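Local coordinates for protein putative nucleotidyltransferase (Sulfolobus solfataricus P2, PDB 2RFF) that probably transfers nucleotidyl groups, as a small single-chain member of the nucleotidyltransferase family, at residues 7-10 with 11-15; 20-23 with 24-28. All blocks are in the same frame, centred on the assembly; numbering follows the deposited sequence. Where two conformers were deposited one is given.

In the fold
Both contacts lie on one long helix, 6-29, which opens the fold, and each joins neighbouring turns of it. Interaction 1 (7-10 with 11-15) comes first along the chain, near the start of the helix; interaction 2 (20-23 with 24-28) follows close to its end. Their centres are about 19 Å apart, and their nearest atoms come within about 5 Å without touching. The centre of interaction 1 stands about 16 Å from that of the chain; its turns are mostly exposed, meeting Y47, D49 and R42. The centre of interaction 2, about 10 Å out, belongs to turns that pack on the mixed sheet through strands 33-39, 98-103 and 107-108. One helix thus joins the sheet of the nucleotidyltransferase domain to an outlying region around Y47.

Interaction 1 of 2, residues 7-10 with 11-15; sequences SAIE and SQIRM
S11 bonds back to A8 and S7 within the first turns of the long helix 6-29, where i to i+4 backbone pairing is reinforced by a serine hydroxyl. S11 N reaches S7 O at 3.0 Å, and Q12 N, I13 N and R14 N take the carbonyls of A8, I9 and E10 in the same way. The hydroxyl adds a second grip on one of these: S11 OG donates to A8 O at 2.7 Å, so that oxygen accepts two bonds, from S11 OG and Q12 N. With OG held between the backbone N and the carbonyl carbon (chi1 76°), the hydroxyl is folded back against the preceding turn. R42 binds both S11 OG and Q12 OE1 through NH1, tying this face to the short helix 41-44. Replacing S11 by alanine removes the hydroxyl, and A8 O would probably lose its second donor and R42 NH1 one of its partners on the helix.

Apolar contact is slight: I9 CG2 and I13 CD1 meet at 4.1 Å as the two side chains cross at a slant, while Y47 packs against I9, A8 and Q12.

In the conformer given, E10 OE1 and R14 NH1 are 5.3 Å apart, too far for a salt bridge. R14 bends at chi3 (63°), and one guanidinium face lies over S11 CA, off-centre toward its rim; a water donating to S7 O at 2.8 Å weakly accepts from R14 NH2.

Interaction 2 of 2, residues 20-23 with 24-28; sequences KEIV and EEVAS
This is a salt bridge between K20 and E24, one turn apart near the end of helix 6-29, on a part of the helix that packs against the domain's mixed sheet. In the conformer given, K20 NZ donates to E24 OE2 at 2.9 Å, arriving from above the carboxylate, 46° out of its plane. The lysine runs extended as far as CE and then bends at chi4 (64°), which turns NZ in toward the glutamate; CE comes along, 3.2 Å from E24 OE2. E24 also carries CG back over the turn, 3.2 Å from K20 O, the same carbonyl that its own N bonds at 2.9 Å.

The backbone pairing continues along the turn. V26 N bonds I22 O at 3.0 Å, and A27 N reaches V23 O at 2.7 Å. On the buried flank I22 CG2 and V26 CG2 lie 4.3 Å apart, while V23 packs on V36, F101, W102 and F108.

Two further acids, E21 and E25, lie near each other, E21 OE1 and E25 OE2 5.4 Å apart. Each gives a salt bridge to R79, whose charge probably offsets their repulsion, so the three glutamates are probably balanced: E24 by K20 within the helix, the other two by R79 from outside.

Interaction 1 of 2, residues 7-10 with 11-15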
# COMPACT_ATOMS: atom_id res chain seq x y z
N SER A 7 16.93 6.36 -12.63
CA SER A 7 17.05 5.91 -11.26
C SER A 7 15.69 5.97 -10.56
O SER A 7 15.31 5.03 -9.87
CB SER A 7 18.10 6.72 -10.49
OG SER A 7 18.24 6.23 -9.19
N ALA A 8 14.94 7.05 -10.79
CA ALA A 8 13.60 7.21 -10.20
C ALA A 8 12.65 6.13 -10.72
O ALA A 8 11.99 5.47 -9.94
CB ALA A 8 13.03 8.63 -10.44
N ILE A 9 12.65 5.91 -12.04
CA ILE A 9 11.79 4.88 -12.66
C ILE A 9 12.13 3.47 -12.15
O ILE A 9 11.21 2.73 -11.80
CB ILE A 9 11.79 4.97 -14.21
CG1 ILE A 9 11.16 6.29 -14.67
CG2 ILE A 9 11.08 3.76 -14.85
CD1 ILE A 9 9.66 6.47 -14.32
N GLU A 10 13.42 3.12 -12.09
CA GLU A 10 13.83 1.80 -11.58
C GLU A 10 13.39 1.62 -10.12
O GLU A 10 12.95 0.52 -9.76
CB GLU A 10 15.33 1.55 -11.73
CG GLU A 10 15.78 1.38 -13.18
CD GLU A 10 17.31 1.37 -13.38
OE1 GLU A 10 18.10 1.31 -12.40
OE2 GLU A 10 17.73 1.43 -14.55
N SER A 11 13.47 2.69 -9.31
CA SER A 11 13.03 2.62 -7.92
C SER A 11 11.53 2.44 -7.84
O SER A 11 11.07 1.77 -6.94
CB SER A 11 13.44 3.85 -7.10
OG SER A 11 12.62 4.97 -7.41
N GLN A 12 10.78 3.05 -8.75
CA GLN A 12 9.30 2.90 -8.76
C GLN A 12 8.92 1.43 -9.04
O GLN A 12 8.10 0.84 -8.35
CB GLN A 12 8.65 3.82 -9.80
CG GLN A 12 7.09 3.90 -9.74
CD GLN A 12 6.56 4.70 -8.55
OE1 GLN A 12 7.27 4.98 -7.56
NE2 GLN A 12 5.28 5.10 -8.65
N ILE A 13 9.59 0.83 -10.03
CA ILE A 13 9.38 -0.56 -10.39
C ILE A 13 9.72 -1.48 -9.21
O ILE A 13 8.91 -2.31 -8.79
CB ILE A 13 10.18 -0.97 -11.66
CG1 ILE A 13 9.68 -0.17 -12.86
CG2 ILE A 13 10.02 -2.45 -11.98
CD1 ILE A 13 10.56 -0.25 -14.09
N ARG A 14 10.91 -1.29 -8.63
CA ARG A 14 11.34 -2.07 -7.50
C ARG A 14 10.41 -1.94 -6.28
O ARG A 14 10.06 -2.93 -5.63
CB ARG A 14 12.77 -1.64 -7.13
CG ARG A 14 13.39 -2.34 -6.00
CD ARG A 14 14.85 -1.98 -5.88
NE ARG A 14 15.07 -0.55 -5.59
CZ ARG A 14 15.61 0.38 -6.40
NH1 ARG A 14 16.05 0.14 -7.64
NH2 ARG A 14 15.71 1.62 -5.94
N MSE A 15 9.94 -0.73 -6.02
CA MSE A 15 9.09 -0.46 -4.83
C MSE A 15 7.68 -1.03 -5.01
O MSE A 15 7.11 -1.54 -4.06
CB MSE A 15 9.07 1.02 -4.47
CG MSE A 15 10.38 1.57 -3.93
SE MSE A 15 10.51 1.75 -2.03
CE MSE A 15 10.50 -0.07 -1.47
O HOH W 1 17.07 3.33 -8.44

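Interaction 2 of 2, residues 20-23 with 24-28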
# COMPACT_ATOMS: atom_id res chain seq x y z
N LYS A 20 3.85 -5.39 -3.87
CA LYS A 20 3.12 -6.58 -4.35
C LYS A 20 3.39 -7.79 -3.46
O LYS A 20 2.47 -8.48 -3.05
CB LYS A 20 3.43 -6.92 -5.81
CG LYS A 20 2.85 -8.29 -6.31
CD LYS A 20 3.12 -8.54 -7.77
CE LYS A 20 2.73 -9.96 -8.21
NZ LYS A 20 1.27 -10.27 -8.11
N GLU A 21 4.68 -8.07 -3.17
CA GLU A 21 5.06 -9.20 -2.32
C GLU A 21 4.41 -9.09 -0.93
O GLU A 21 3.86 -10.06 -0.41
CB GLU A 21 6.56 -9.27 -2.11
CG GLU A 21 7.41 -9.60 -3.29
CD GLU A 21 8.92 -9.64 -2.93
OE1 GLU A 21 9.30 -9.99 -1.77
OE2 GLU A 21 9.73 -9.32 -3.81
N ILE A 22 4.46 -7.89 -0.35
CA ILE A 22 3.88 -7.67 0.97
C ILE A 22 2.37 -7.91 0.92
O ILE A 22 1.83 -8.59 1.79
CB ILE A 22 4.19 -6.23 1.51
CG1 ILE A 22 5.71 -6.11 1.80
CG2 ILE A 22 3.37 -5.89 2.78
CD1 ILE A 22 6.20 -4.69 2.08
N VAL A 23 1.71 -7.35 -0.11
CA VAL A 23 0.22 -7.48 -0.26
C VAL A 23 -0.17 -8.95 -0.47
O VAL A 23 -1.16 -9.41 0.08
CB VAL A 23 -0.34 -6.57 -1.36
CG1 VAL A 23 -1.81 -6.91 -1.62
CG2 VAL A 23 -0.10 -5.09 -0.94
N GLU A 24 0.60 -9.69 -1.26
CA GLU A 24 0.33 -11.13 -1.46
C GLU A 24 0.28 -11.88 -0.15
O GLU A 24 -0.61 -12.69 0.07
CB GLU A 24 1.41 -11.78 -2.36
CG GLU A 24 1.23 -11.39 -3.79
CD GLU A 24 2.28 -11.91 -4.75
OE1 GLU A 24 3.46 -12.10 -4.34
OE2 GLU A 24 1.89 -12.10 -5.94
N GLU A 25 1.21 -11.57 0.73
CA GLU A 25 1.29 -12.22 2.02
C GLU A 25 0.13 -11.83 2.92
O GLU A 25 -0.52 -12.68 3.51
CB GLU A 25 2.62 -11.93 2.71
CG GLU A 25 3.79 -12.48 1.95
CD GLU A 25 5.11 -12.08 2.52
OE1 GLU A 25 5.18 -11.55 3.64
OE2 GLU A 25 6.11 -12.31 1.85
N VAL A 26 -0.11 -10.53 3.04
CA VAL A 26 -1.25 -9.99 3.84
C VAL A 26 -2.61 -10.49 3.32
O VAL A 26 -3.41 -10.99 4.09
CB VAL A 26 -1.20 -8.46 3.99
CG1 VAL A 26 -2.39 -7.95 4.83
CG2 VAL A 26 0.12 -8.04 4.61
N ALA A 27 -2.81 -10.44 2.00
CA ALA A 27 -4.08 -10.89 1.39
C ALA A 27 -4.34 -12.40 1.64
O ALA A 27 -5.43 -12.81 1.84
CB ALA A 27 -4.10 -10.60 -0.09
N SER A 28 -3.28 -13.19 1.66
CA SER A 28 -3.39 -14.65 1.93
C SER A 28 -3.67 -14.93 3.41
O SER A 28 -4.19 -16.00 3.75
CB SER A 28 -2.14 -15.42 1.48
OG SER A 28 -1.04 -15.25 2.37